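Local coordinates for conserved exported protein (Bacteroides fragilis, PDB 3CLW) that is of unknown function but belongs to a TIM-barrel family of glycoside hydrolases and so may cleave O-glycosidic bonds, at residues L49-F54 with N59-A64; K41-A46 with R118-N123; M392-A397 with D470-Y475; S400-P405 with K463-T468. All coordinates share one frame; numbering follows the deposited sequence.

Contact 1: L49-F54 with N59-A64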
loop_
_atom_site.group_PDB
_atom_site.type_symbol
_atom_site.label_atom_id
_atom_site.label_comp_id
_atom_site.label_asym_id
_atom_site.label_seq_id
_atom_site.Cartn_x
_atom_site.Cartn_y
_atom_site.Cartn_z
ATOM N N LEU A 49 12.660 -6.432 0.233
ATOM C CA LEU A 49 11.475 -5.758 0.789
ATOM C C LEU A 49 11.832 -4.709 1.837
ATOM O O LEU A 49 11.300 -3.618 1.800
ATOM C CB LEU A 49 10.541 -6.797 1.398
ATOM C CG LEU A 49 9.877 -7.802 0.469
ATOM C CD1 LEU A 49 8.916 -8.749 1.195
ATOM C CD2 LEU A 49 9.132 -7.075 -0.590
ATOM N N PHE A 50 12.765 -5.046 2.739
ATOM C CA PHE A 50 12.918 -4.344 4.019
ATOM C C PHE A 50 14.270 -3.697 4.297
ATOM O O PHE A 50 14.333 -2.749 5.083
ATOM C CB PHE A 50 12.607 -5.293 5.182
ATOM C CG PHE A 50 11.278 -5.951 5.072
ATOM C CD1 PHE A 50 10.104 -5.171 4.934
ATOM C CD2 PHE A 50 11.177 -7.345 5.097
ATOM C CE1 PHE A 50 8.859 -5.777 4.811
ATOM C CE2 PHE A 50 9.930 -7.972 4.991
ATOM C CZ PHE A 50 8.760 -7.178 4.850
ATOM N N LYS A 51 15.332 -4.214 3.679
ATOM C CA LYS A 51 16.681 -3.905 4.139
ATOM C C LYS A 51 17.158 -2.604 3.510
ATOM O O LYS A 51 17.254 -2.494 2.303
ATOM C CB LYS A 51 17.643 -5.073 3.835
ATOM C CG LYS A 51 19.007 -4.963 4.508
ATOM C CD LYS A 51 19.810 -6.220 4.268
ATOM C CE LYS A 51 21.142 -6.212 4.993
ATOM N NZ LYS A 51 21.856 -7.512 4.744
ATOM N N ARG A 52 17.404 -1.602 4.340
ATOM C CA ARG A 52 17.829 -0.306 3.826
ATOM C C ARG A 52 19.374 -0.226 3.806
ATOM O O ARG A 52 19.991 0.348 4.697
ATOM C CB ARG A 52 17.194 0.841 4.647
ATOM C CG ARG A 52 16.925 2.130 3.857
ATOM C CD ARG A 52 18.168 2.960 3.687
ATOM N NE ARG A 52 17.936 4.123 2.833
ATOM C CZ ARG A 52 18.845 5.061 2.595
ATOM N NH1 ARG A 52 20.051 4.963 3.127
ATOM N NH2 ARG A 52 18.570 6.057 1.773
ATOM N N GLU A 53 19.974 -0.818 2.776
ATOM C CA GLU A 53 21.436 -0.859 2.610
ATOM C C GLU A 53 21.791 -0.740 1.148
ATOM O O GLU A 53 20.960 -0.979 0.252
ATOM C CB GLU A 53 22.034 -2.178 3.122
ATOM C CG GLU A 53 21.642 -2.541 4.537
ATOM C CD GLU A 53 22.810 -2.620 5.494
ATOM O OE1 GLU A 53 22.991 -1.675 6.311
ATOM O OE2 GLU A 53 23.541 -3.635 5.439
ATOM N N PHE A 54 23.056 -0.394 0.919
ATOM C CA PHE A 54 23.615 -0.330 -0.416
ATOM C C PHE A 54 24.475 -1.564 -0.586
ATOM O O PHE A 54 25.044 -2.065 0.381
ATOM C CB PHE A 54 24.439 0.949 -0.601
ATOM C CG PHE A 54 23.654 2.231 -0.379
ATOM C CD1 PHE A 54 22.961 2.828 -1.413
ATOM C CD2 PHE A 54 23.647 2.849 0.851
ATOM C CE1 PHE A 54 22.267 4.009 -1.218
ATOM C CE2 PHE A 54 22.956 4.048 1.051
ATOM C CZ PHE A 54 22.274 4.618 0.021
ATOM N N ASN A 59 24.674 0.823 -4.816
ATOM C CA ASN A 59 23.284 0.677 -5.285
ATOM C C ASN A 59 22.381 0.199 -4.172
ATOM O O ASN A 59 22.723 -0.774 -3.490
ATOM C CB ASN A 59 23.152 -0.373 -6.407
ATOM C CG ASN A 59 24.108 -0.152 -7.552
ATOM O OD1 ASN A 59 24.150 0.920 -8.155
ATOM N ND2 ASN A 59 24.876 -1.180 -7.870
ATOM N N PRO A 60 21.192 0.832 -4.024
ATOM C CA PRO A 60 20.195 0.387 -3.035
ATOM C C PRO A 60 19.857 -1.083 -3.270
ATOM O O PRO A 60 19.750 -1.506 -4.431
ATOM C CB PRO A 60 18.985 1.255 -3.360
ATOM C CG PRO A 60 19.583 2.528 -3.972
ATOM C CD PRO A 60 20.705 1.980 -4.821
ATOM N N ILE A 61 19.702 -1.874 -2.215
ATOM C CA ILE A 61 19.464 -3.292 -2.443
ATOM C C ILE A 61 18.001 -3.682 -2.657
ATOM O O ILE A 61 17.713 -4.828 -3.025
ATOM C CB ILE A 61 20.085 -4.212 -1.346
ATOM C CG1 ILE A 61 19.453 -3.962 0.017
ATOM C CG2 ILE A 61 21.625 -4.127 -1.332
ATOM C CD1 ILE A 61 19.660 -5.135 0.939
ATOM N N GLY A 62 17.088 -2.734 -2.460
ATOM C CA GLY A 62 15.664 -3.051 -2.473
ATOM C C GLY A 62 14.768 -1.853 -2.206
ATOM O O GLY A 62 15.224 -0.710 -2.244
ATOM N N MET A 63 13.494 -2.128 -1.948
ATOM C CA MET A 63 12.530 -1.066 -1.643
ATOM C C MET A 63 12.749 -0.425 -0.267
ATOM O O MET A 63 12.415 0.732 -0.089
ATOM C CB MET A 63 11.106 -1.602 -1.745
ATOM C CG MET A 63 10.472 -1.568 -3.164
ATOM S SD MET A 63 8.928 -2.498 -3.314
ATOM C CE MET A 63 8.494 -1.997 -4.863
ATOM N N ALA A 64 13.299 -1.190 0.682
ATOM C CA ALA A 64 13.363 -0.821 2.091
ATOM C C ALA A 64 12.016 -0.221 2.561
ATOM O O ALA A 64 11.965 0.900 3.052
ATOM C CB ALA A 64 14.520 0.150 2.372
HETATM O O HOH W 1 15.409 -3.146 0.642
#

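Contact 2: K41-A46 with R118-N123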
loop_
_atom_site.group_PDB
_atom_site.type_symbol
_atom_site.label_atom_id
_atom_site.label_comp_id
_atom_site.label_asym_id
_atom_site.label_seq_id
_atom_site.Cartn_x
_atom_site.Cartn_y
_atom_site.Cartn_z
ATOM N N LYS A 41 16.443 -18.154 -0.179
ATOM C CA LYS A 41 15.467 -17.460 -1.015
ATOM C C LYS A 41 14.503 -16.556 -0.193
ATOM O O LYS A 41 14.299 -15.409 -0.533
ATOM C CB LYS A 41 14.695 -18.478 -1.872
ATOM C CG LYS A 41 15.617 -19.265 -2.819
ATOM C CD LYS A 41 14.828 -19.982 -3.891
ATOM C CE LYS A 41 15.768 -20.766 -4.832
ATOM N NZ LYS A 41 14.982 -21.720 -5.612
ATOM N N LYS A 42 13.920 -17.112 0.867
ATOM C CA LYS A 42 13.216 -16.362 1.933
ATOM C C LYS A 42 13.960 -15.068 2.335
ATOM O O LYS A 42 13.372 -13.949 2.378
ATOM C CB LYS A 42 13.155 -17.257 3.181
ATOM C CG LYS A 42 11.883 -17.970 3.357
ATOM C CD LYS A 42 12.012 -19.219 4.170
ATOM C CE LYS A 42 12.370 -19.054 5.611
ATOM N NZ LYS A 42 11.709 -20.147 6.392
ATOM N N GLU A 43 15.250 -15.243 2.651
ATOM C CA GLU A 43 16.094 -14.149 3.133
ATOM C C GLU A 43 16.298 -13.099 2.080
ATOM O O GLU A 43 16.251 -11.904 2.371
ATOM C CB GLU A 43 17.439 -14.671 3.604
ATOM C CG GLU A 43 17.258 -15.829 4.514
ATOM C CD GLU A 43 17.624 -15.560 5.934
ATOM O OE1 GLU A 43 17.076 -14.607 6.542
ATOM O OE2 GLU A 43 18.484 -16.328 6.442
ATOM N N LYS A 44 16.549 -13.558 0.862
ATOM C CA LYS A 44 16.684 -12.681 -0.287
ATOM C C LYS A 44 15.420 -11.826 -0.530
ATOM O O LYS A 44 15.526 -10.635 -0.784
ATOM C CB LYS A 44 17.044 -13.505 -1.524
ATOM C CG LYS A 44 16.977 -12.758 -2.871
ATOM C CD LYS A 44 18.056 -11.684 -3.009
ATOM C CE LYS A 44 18.656 -11.714 -4.450
ATOM N NZ LYS A 44 20.020 -11.064 -4.538
ATOM N N ILE A 45 14.247 -12.454 -0.497
ATOM C CA ILE A 45 12.965 -11.713 -0.612
ATOM C C ILE A 45 12.898 -10.664 0.513
ATOM O O ILE A 45 12.727 -9.488 0.243
ATOM C CB ILE A 45 11.749 -12.672 -0.583
ATOM C CG1 ILE A 45 11.713 -13.526 -1.858
ATOM C CG2 ILE A 45 10.418 -11.907 -0.391
ATOM C CD1 ILE A 45 10.698 -14.687 -1.823
ATOM N N ALA A 46 13.116 -11.094 1.751
ATOM C CA ALA A 46 13.132 -10.176 2.888
ATOM C C ALA A 46 14.103 -8.982 2.724
ATOM O O ALA A 46 13.763 -7.839 3.091
ATOM C CB ALA A 46 13.425 -10.928 4.170
ATOM N N ARG A 118 11.618 -7.258 11.081
ATOM C CA ARG A 118 12.151 -6.633 12.299
ATOM C C ARG A 118 13.679 -6.764 12.319
ATOM O O ARG A 118 14.386 -5.801 12.597
ATOM C CB ARG A 118 11.516 -7.241 13.551
ATOM C CG ARG A 118 11.970 -6.585 14.872
ATOM C CD ARG A 118 11.232 -7.174 16.081
ATOM N NE ARG A 118 11.379 -8.627 16.152
ATOM C CZ ARG A 118 10.750 -9.400 17.035
ATOM N NH1 ARG A 118 9.906 -8.857 17.905
ATOM N NH2 ARG A 118 10.940 -10.721 17.026
ATOM N N GLU A 119 14.169 -7.955 11.961
ATOM C CA GLU A 119 15.608 -8.259 11.866
ATOM C C GLU A 119 16.350 -7.276 10.977
ATOM O O GLU A 119 17.528 -6.986 11.210
ATOM C CB GLU A 119 15.777 -9.665 11.288
ATOM C CG GLU A 119 16.809 -10.498 11.962
ATOM C CD GLU A 119 16.900 -11.893 11.336
ATOM O OE1 GLU A 119 16.198 -12.832 11.826
ATOM O OE2 GLU A 119 17.659 -12.036 10.337
ATOM N N ARG A 120 15.656 -6.782 9.949
ATOM C CA ARG A 120 16.206 -5.812 9.026
ATOM C C ARG A 120 15.856 -4.363 9.387
ATOM O O ARG A 120 16.028 -3.444 8.569
ATOM C CB ARG A 120 15.769 -6.164 7.613
ATOM C CG ARG A 120 16.468 -7.413 7.111
ATOM C CD ARG A 120 15.642 -8.153 6.114
ATOM N NE ARG A 120 16.346 -9.324 5.605
ATOM C CZ ARG A 120 16.400 -10.504 6.213
ATOM N NH1 ARG A 120 15.774 -10.677 7.375
ATOM N NH2 ARG A 120 17.074 -11.516 5.639
ATOM N N GLY A 121 15.385 -4.157 10.617
ATOM C CA GLY A 121 15.208 -2.794 11.138
ATOM C C GLY A 121 13.865 -2.161 10.775
ATOM O O GLY A 121 13.708 -0.951 10.871
ATOM N N MET A 122 12.896 -2.984 10.372
ATOM C CA MET A 122 11.571 -2.493 10.031
ATOM C C MET A 122 10.603 -3.122 11.044
ATOM O O MET A 122 10.295 -4.322 10.963
ATOM C CB MET A 122 11.210 -2.885 8.586
ATOM C CG MET A 122 10.058 -2.106 7.929
ATOM S SD MET A 122 8.447 -1.983 8.737
ATOM C CE MET A 122 7.879 -3.628 8.519
ATOM N N ASN A 123 10.146 -2.317 12.006
ATOM C CA ASN A 123 9.228 -2.820 13.019
ATOM C C ASN A 123 7.995 -1.898 13.085
ATOM O O ASN A 123 7.807 -1.110 14.030
ATOM C CB ASN A 123 9.957 -2.997 14.368
ATOM C CG ASN A 123 9.172 -3.853 15.356
ATOM O OD1 ASN A 123 8.038 -4.264 15.079
ATOM N ND2 ASN A 123 9.771 -4.117 16.529
#

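Contact 3: M392-A397 with D470-Y475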
loop_
_atom_site.group_PDB
_atom_site.type_symbol
_atom_site.label_atom_id
_atom_site.label_comp_id
_atom_site.label_asym_id
_atom_site.label_seq_id
_atom_site.Cartn_x
_atom_site.Cartn_y
_atom_site.Cartn_z
ATOM N N MET A 392 8.715 -2.300 -11.380
ATOM C CA MET A 392 7.806 -1.743 -10.408
ATOM C C MET A 392 8.497 -1.778 -9.067
ATOM O O MET A 392 8.338 -0.860 -8.283
ATOM C CB MET A 392 6.468 -2.503 -10.374
ATOM C CG MET A 392 5.502 -2.143 -11.549
ATOM S SD MET A 392 4.063 -3.177 -11.841
ATOM C CE MET A 392 4.870 -4.676 -12.472
ATOM N N LEU A 393 9.297 -2.812 -8.801
ATOM C CA LEU A 393 10.007 -2.823 -7.537
ATOM C C LEU A 393 10.950 -1.634 -7.503
ATOM O O LEU A 393 10.984 -0.885 -6.541
ATOM C CB LEU A 393 10.766 -4.150 -7.301
ATOM C CG LEU A 393 11.434 -4.323 -5.919
ATOM C CD1 LEU A 393 11.617 -5.787 -5.535
ATOM C CD2 LEU A 393 12.795 -3.647 -5.882
ATOM N N TRP A 394 11.721 -1.465 -8.567
ATOM C CA TRP A 394 12.741 -0.422 -8.612
ATOM C C TRP A 394 12.188 1.022 -8.663
ATOM O O TRP A 394 12.730 1.939 -8.028
ATOM C CB TRP A 394 13.766 -0.766 -9.702
ATOM C CG TRP A 394 14.361 -2.121 -9.394
ATOM C CD1 TRP A 394 14.181 -3.294 -10.103
ATOM C CD2 TRP A 394 15.167 -2.467 -8.243
ATOM N NE1 TRP A 394 14.872 -4.311 -9.477
ATOM C CE2 TRP A 394 15.451 -3.838 -8.329
ATOM C CE3 TRP A 394 15.664 -1.737 -7.141
ATOM C CZ2 TRP A 394 16.237 -4.503 -7.374
ATOM C CZ3 TRP A 394 16.407 -2.383 -6.196
ATOM C CH2 TRP A 394 16.689 -3.766 -6.307
ATOM N N THR A 395 11.084 1.218 -9.356
ATOM C CA THR A 395 10.499 2.560 -9.415
ATOM C C THR A 395 9.848 2.929 -8.082
ATOM O O THR A 395 9.876 4.102 -7.695
ATOM C CB THR A 395 9.494 2.733 -10.568
ATOM O OG1 THR A 395 8.409 1.811 -10.413
ATOM C CG2 THR A 395 10.187 2.501 -11.919
ATOM N N THR A 396 9.294 1.940 -7.380
ATOM C CA THR A 396 8.823 2.163 -5.995
ATOM C C THR A 396 10.004 2.556 -5.112
ATOM O O THR A 396 9.933 3.525 -4.354
ATOM C CB THR A 396 8.129 0.928 -5.385
ATOM O OG1 THR A 396 7.023 0.553 -6.199
ATOM C CG2 THR A 396 7.611 1.225 -3.985
ATOM N N ALA A 397 11.092 1.809 -5.248
ATOM C CA ALA A 397 12.315 2.056 -4.479
ATOM C C ALA A 397 12.883 3.462 -4.656
ATOM O O ALA A 397 13.449 3.990 -3.724
ATOM C CB ALA A 397 13.393 0.964 -4.789
ATOM N N ASP A 470 17.051 -0.420 -18.789
ATOM C CA ASP A 470 18.311 -1.130 -18.540
ATOM C C ASP A 470 18.793 -1.171 -17.072
ATOM O O ASP A 470 19.677 -1.960 -16.728
ATOM C CB ASP A 470 19.429 -0.411 -19.314
ATOM C CG ASP A 470 19.298 -0.544 -20.807
ATOM O OD1 ASP A 470 18.918 -1.645 -21.306
ATOM O OD2 ASP A 470 19.562 0.474 -21.488
ATOM N N LYS A 471 18.254 -0.288 -16.225
ATOM C CA LYS A 471 18.821 -0.032 -14.902
ATOM C C LYS A 471 17.814 -0.257 -13.765
ATOM O O LYS A 471 16.684 0.247 -13.815
ATOM C CB LYS A 471 19.369 1.400 -14.860
ATOM C CG LYS A 471 20.637 1.626 -15.716
ATOM C CD LYS A 471 20.877 3.096 -16.127
ATOM C CE LYS A 471 22.262 3.290 -16.823
ATOM N NZ LYS A 471 22.555 2.294 -17.964
ATOM N N ASN A 472 18.217 -1.032 -12.752
ATOM C CA ASN A 472 17.427 -1.191 -11.534
ATOM C C ASN A 472 17.985 -0.272 -10.452
ATOM O O ASN A 472 18.875 -0.658 -9.714
ATOM C CB ASN A 472 17.463 -2.633 -11.029
ATOM C CG ASN A 472 16.870 -3.654 -12.042
ATOM O OD1 ASN A 472 16.050 -3.326 -12.911
ATOM N ND2 ASN A 472 17.299 -4.905 -11.906
ATOM N N LEU A 473 17.468 0.947 -10.361
ATOM C CA LEU A 473 17.916 1.910 -9.337
ATOM C C LEU A 473 19.435 1.882 -9.155
ATOM O O LEU A 473 19.964 1.552 -8.094
ATOM C CB LEU A 473 17.158 1.720 -8.011
ATOM C CG LEU A 473 17.158 2.918 -7.047
ATOM C CD1 LEU A 473 16.577 4.180 -7.700
ATOM C CD2 LEU A 473 16.377 2.577 -5.805
ATOM N N ARG A 474 20.127 2.230 -10.228
ATOM C CA ARG A 474 21.587 2.185 -10.277
ATOM C C ARG A 474 22.142 3.494 -9.787
ATOM O O ARG A 474 21.677 4.558 -10.190
ATOM C CB ARG A 474 22.065 1.985 -11.713
ATOM C CG ARG A 474 21.790 0.639 -12.300
ATOM C CD ARG A 474 22.714 -0.417 -11.736
ATOM N NE ARG A 474 22.053 -1.100 -10.632
ATOM C CZ ARG A 474 22.548 -2.162 -10.005
ATOM N NH1 ARG A 474 21.855 -2.699 -9.007
ATOM N NH2 ARG A 474 23.725 -2.693 -10.380
ATOM N N TYR A 475 23.151 3.424 -8.934
ATOM C CA TYR A 475 23.793 4.622 -8.455
ATOM C C TYR A 475 24.647 5.244 -9.575
ATOM O O TYR A 475 25.457 4.550 -10.204
ATOM C CB TYR A 475 24.624 4.328 -7.203
ATOM C CG TYR A 475 25.476 5.495 -6.743
ATOM C CD1 TYR A 475 24.894 6.731 -6.467
ATOM C CD2 TYR A 475 26.857 5.360 -6.584
ATOM C CE1 TYR A 475 25.648 7.798 -6.042
ATOM C CE2 TYR A 475 27.634 6.439 -6.158
ATOM C CZ TYR A 475 27.022 7.657 -5.890
ATOM O OH TYR A 475 27.757 8.752 -5.459
#

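Contact 4: S400-P405 with K463-T468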
loop_
_atom_site.group_PDB
_atom_site.type_symbol
_atom_site.label_atom_id
_atom_site.label_comp_id
_atom_site.label_asym_id
_atom_site.label_seq_id
_atom_site.Cartn_x
_atom_site.Cartn_y
_atom_site.Cartn_z
ATOM N N SER A 400 10.534 4.775 -1.999
ATOM C CA SER A 400 10.556 4.126 -0.696
ATOM C C SER A 400 11.895 4.061 -0.023
ATOM O O SER A 400 11.963 4.210 1.198
ATOM C CB SER A 400 9.875 2.735 -0.727
ATOM O OG SER A 400 10.592 1.766 -1.490
ATOM N N PHE A 401 12.964 3.853 -0.788
ATOM C CA PHE A 401 14.327 3.657 -0.199
ATOM C C PHE A 401 14.883 4.984 0.373
ATOM O O PHE A 401 15.625 4.987 1.348
ATOM C CB PHE A 401 15.290 3.043 -1.267
ATOM C CG PHE A 401 16.675 2.682 -0.757
ATOM C CD1 PHE A 401 16.963 1.391 -0.330
ATOM C CD2 PHE A 401 17.708 3.619 -0.761
ATOM C CE1 PHE A 401 18.286 1.026 0.105
ATOM C CE2 PHE A 401 19.027 3.280 -0.307
ATOM C CZ PHE A 401 19.306 1.984 0.122
ATOM N N PHE A 402 14.473 6.104 -0.240
ATOM C CA PHE A 402 14.975 7.442 0.082
ATOM C C PHE A 402 13.976 8.372 0.848
ATOM O O PHE A 402 14.378 9.251 1.622
ATOM C CB PHE A 402 15.420 8.095 -1.222
ATOM C CG PHE A 402 16.554 7.370 -1.905
ATOM C CD1 PHE A 402 17.859 7.500 -1.430
ATOM C CD2 PHE A 402 16.310 6.543 -3.009
ATOM C CE1 PHE A 402 18.916 6.840 -2.055
ATOM C CE2 PHE A 402 17.343 5.873 -3.630
ATOM C CZ PHE A 402 18.660 6.016 -3.147
ATOM N N VAL A 403 12.683 8.153 0.636
ATOM C CA VAL A 403 11.631 8.934 1.309
ATOM C C VAL A 403 11.179 8.228 2.596
ATOM O O VAL A 403 10.304 7.368 2.575
ATOM C CB VAL A 403 10.426 9.266 0.353
ATOM C CG1 VAL A 403 9.469 10.274 1.029
ATOM C CG2 VAL A 403 10.925 9.873 -0.965
ATOM N N ARG A 404 11.801 8.595 3.703
ATOM C CA ARG A 404 11.694 7.847 4.968
ATOM C C ARG A 404 10.623 8.407 5.924
ATOM O O ARG A 404 10.297 9.596 5.856
ATOM C CB ARG A 404 13.048 7.888 5.690
ATOM C CG ARG A 404 14.211 7.269 4.956
ATOM C CD ARG A 404 14.379 5.825 5.397
ATOM N NE ARG A 404 13.834 4.967 4.393
ATOM C CZ ARG A 404 13.716 3.661 4.499
ATOM N NH1 ARG A 404 14.024 3.009 5.610
ATOM N NH2 ARG A 404 13.200 3.022 3.474
ATOM N N PRO A 405 10.091 7.563 6.826
ATOM C CA PRO A 405 9.072 8.022 7.798
ATOM C C PRO A 405 9.479 9.303 8.504
ATOM O O PRO A 405 10.573 9.393 9.014
ATOM C CB PRO A 405 9.007 6.875 8.816
ATOM C CG PRO A 405 9.346 5.663 8.006
ATOM C CD PRO A 405 10.370 6.121 6.969
ATOM N N LYS A 463 23.669 12.999 -5.208
ATOM C CA LYS A 463 23.778 11.627 -5.674
ATOM C C LYS A 463 22.561 11.237 -6.492
ATOM O O LYS A 463 21.418 11.548 -6.133
ATOM C CB LYS A 463 23.986 10.685 -4.495
ATOM C CG LYS A 463 25.349 10.876 -3.873
ATOM C CD LYS A 463 25.549 10.070 -2.595
ATOM C CE LYS A 463 26.957 10.275 -2.091
ATOM N NZ LYS A 463 27.306 9.306 -1.031
ATOM N N VAL A 464 22.813 10.590 -7.621
ATOM C CA VAL A 464 21.747 10.244 -8.523
ATOM C C VAL A 464 21.606 8.727 -8.567
ATOM O O VAL A 464 22.616 7.991 -8.628
ATOM C CB VAL A 464 21.992 10.823 -9.930
ATOM C CG1 VAL A 464 20.995 10.277 -10.933
ATOM C CG2 VAL A 464 21.953 12.333 -9.891
ATOM N N TYR A 465 20.342 8.282 -8.512
ATOM C CA TYR A 465 19.953 6.872 -8.595
ATOM C C TYR A 465 18.889 6.746 -9.664
ATOM O O TYR A 465 17.911 7.494 -9.656
ATOM C CB TYR A 465 19.434 6.403 -7.250
ATOM C CG TYR A 465 20.406 6.622 -6.123
ATOM C CD1 TYR A 465 21.309 5.613 -5.742
ATOM C CD2 TYR A 465 20.444 7.836 -5.425
ATOM C CE1 TYR A 465 22.216 5.822 -4.680
ATOM C CE2 TYR A 465 21.336 8.041 -4.368
ATOM C CZ TYR A 465 22.226 7.043 -4.012
ATOM O OH TYR A 465 23.115 7.242 -2.962
ATOM N N LEU A 466 19.076 5.803 -10.582
ATOM C CA LEU A 466 18.359 5.788 -11.854
ATOM C C LEU A 466 17.782 4.421 -12.218
ATOM O O LEU A 466 18.503 3.408 -12.175
ATOM C CB LEU A 466 19.318 6.238 -12.956
ATOM C CG LEU A 466 18.824 6.714 -14.313
ATOM C CD1 LEU A 466 17.907 7.904 -14.134
ATOM C CD2 LEU A 466 20.002 7.120 -15.173
ATOM N N THR A 467 16.481 4.425 -12.553
ATOM C CA THR A 467 15.746 3.260 -13.054
ATOM C C THR A 467 15.274 3.497 -14.504
ATOM O O THR A 467 14.571 4.458 -14.804
ATOM C CB THR A 467 14.520 2.920 -12.163
ATOM O OG1 THR A 467 14.948 2.704 -10.822
ATOM C CG2 THR A 467 13.812 1.651 -12.655
ATOM N N THR A 468 15.693 2.617 -15.399
ATOM C CA THR A 468 15.306 2.691 -16.790
ATOM C C THR A 468 14.989 1.281 -17.280
ATOM O O THR A 468 14.957 0.317 -16.490
ATOM C CB THR A 468 16.453 3.241 -17.671
ATOM O OG1 THR A 468 17.541 2.312 -17.647
ATOM C CG2 THR A 468 16.922 4.583 -17.184
#

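Contact 1: L49-F54 with N59-A64
Ile61 lies across the turn of chain that follows helix 39-50, and most of the close packing gathers around it. Its CG1 branch points at the backbone of residues 51-54, lying 3.5 Å from Lys51 O, and CD1 ends 3.5 Å from Lys51 CD. The lysine chain, extended beyond CG, lays its methylenes along that methyl and carries its ammonium away, which suits a residue half in contact and half in solvent. Beside it, Ile61 N donates to Glu53 O at 2.9 Å. The same residue thus packs its branched side chain on residues 51-54 and bonds to them through its N-H. At the buried end, Ala64 brings only a methyl against the aliphatic stem of Arg52, CB to CG 3.5 Å; the arginine chain bends at chi2 (-80°), and Arg52 NE binds Phe401 O. A water joins the two segments nearby, accepting from Ala64 N at 2.9 Å and donating to Lys51 O.

Both segments belong to the connection from the end of helix 39-50 to strand 68-71, within the region assigned to the TIM-barrel family 30 of glycoside hydrolases, and a single beta bridge pairs Phe54 with Pro60. Toward solvent the apolar side-chain fit is slacker: Phe54 CE1 is 4.1 Å from Pro60 CG, though Phe54 CD1 lies 3.7 Å from Pro60 N. Phe54 CA, 3.2 Å from Asn59 O, forms a CA-H...O contact. Phe401 meets the exposed Phe54 ring edge-to-face. Glu53 turns its carboxylate away from Ile61, as befits a charged residue at the surface.

Contact 2: K41-A46 with R118-N123
The guanidinium of Arg120 has Ala46 CB over the centre of one face, 3.6 Å above the plane, and Glu43 OE1 at its edge. On the side away from Ala46 lies Glu119 OE2, a long 3.8 Å from Arg120 NH1 and well out of the plane, so that it contributes charge without receiving an N-H. Glu43 does receive one: Arg120 NH2 reaches Glu43 OE1 at 3.2 Å with 164° at the hydrogen. The carboxylate is met from above its plane, and the two flat groups are turned 51° apart. An extended chain from CG to NE carries the arginine across to the helix, and the last torsion (chi4 83°) swings the flat head so that a face meets the methyl of Ala46. Alanine's short side chain lets the guanidinium lie flat, close to the helix.

Helices 39-50 and 108-119 belong to the TIM-barrel region, and the second ends in a Schellman motif with Gly121 as C-prime residue, just past Arg120. Arg120 NE makes a salt bridge with Asp47, its strongest polar partner, and Ala116 O binds NH1. With three carboxylates around one arginine, its positive charge probably offsets the repulsion between Glu43 OE1 and Glu119 OE2, 4.6 Å apart.

Contact 3: M392-A397 with D470-Y475
Trp394 projects from helix 391-400 onto Asn472, and its side chain can be followed outward atom by atom. CB stands 4.1 Å from Asn472 CA, the first approach. With CG placed beside the backbone N (chi1 -58°), the indole turns its face to the loop. Here the five-membered ring takes Asn472 CB almost on its normal, 3.3 Å from the centroid and only 4° off it, a CH-pi contact. The amide lies over CD1 and NE1 of the indole: Asn472 CG is 3.3 Å from Trp394 NE1, and the amide and indole planes are just 8° apart, so the two flat groups lie one over the other. The indole N-H is not given to the amide; it goes to Thr389 OG1, while Asn472 OD1 accepts from Lys391 NZ. Asparagine suits the place by offering both an apolar CB for the indole face and a carbonyl for the lysine. On the benzo side, Trp394 CE3 meets Leu473 CB at 3.9 Å. The other face of the indole carries Leu393 CD2, 3.4 Å above the plane, leaving the ring sandwiched between a helix neighbour and the loop.

Leu473 and Arg474 both face Leu466 in a G1 beta bulge at the start of strand 474-480, in the antiparallel pair it makes with strand 461-467. Leu473 takes left-handed backbone angles, and from there its side chain points at the helix.

One turn on from Trp394, Ala397 CB receives the tip of Leu473, CD2 lying 3.5 Å away; alanine's short side chain lets the leucine come close to the helix backbone.

Contact 4: S400-P405 with K463-T468
Phe402 and Tyr465 face each other across backbones that never come close: their CA atoms, the nearest pair between the segments, are 10.0 Å apart. Residues 400-405 run irregularly from the end of helix 391-400, whereas 463-467 is extended strand, so no backbone bonds join the two and a pair of aromatic side chains fills the distance. Both rings have CG beside the backbone N (chi1 -63° for Phe402), and both CB atoms point at the opposite segment. Phe402 leads with CZ, which rests 3.3 Å above the centre of the Tyr465 ring and 3.4 Å from Tyr465 CD2. The planes are inclined 40° to each other and the centroids lie 4.5 Å apart, an oblique meeting.

Strand 461-467 runs between strands 474-480 and 490-495, antiparallel to both, and the phenylalanine also touches Thr493 and Val495 of the latter; the loop after helix 391-400 is thereby packed onto this beta sheet. Long flat side chains can span such a separation between buried backbones.

On the loop itself, Phe401 CD2 covers the centre of one face of the Phe402 ring, 3.5 Å above it. Arg404 NH2 donates to Ser400 O at 2.8 Å, with the oxygen near the guanidinium plane, and also bonds to Ala64 O.

Contacts 3 and 4 are buried and largely apolar, joining helix 391-400 and the loop after it to the neighbouring strands 461-467 and 474-480; contact 4 is nested within the loop of chain that contact 3 closes. Contacts 1 and 2 share helix 39-50 and are only partly buried. Their chemistry follows their place: contact 2 relies on an arginine just past the end of one helix, bound to a glutamate of another, contact 1 mixes backbone bonding, a water and aliphatic packing, and the other two rest on aromatic rings. Contact 1 is the hub. It packs against contact 2 through Phe50 and Arg120, reaches contact 3 by Asn59 to Tyr475, and contact 4 through Met63 and Ser400.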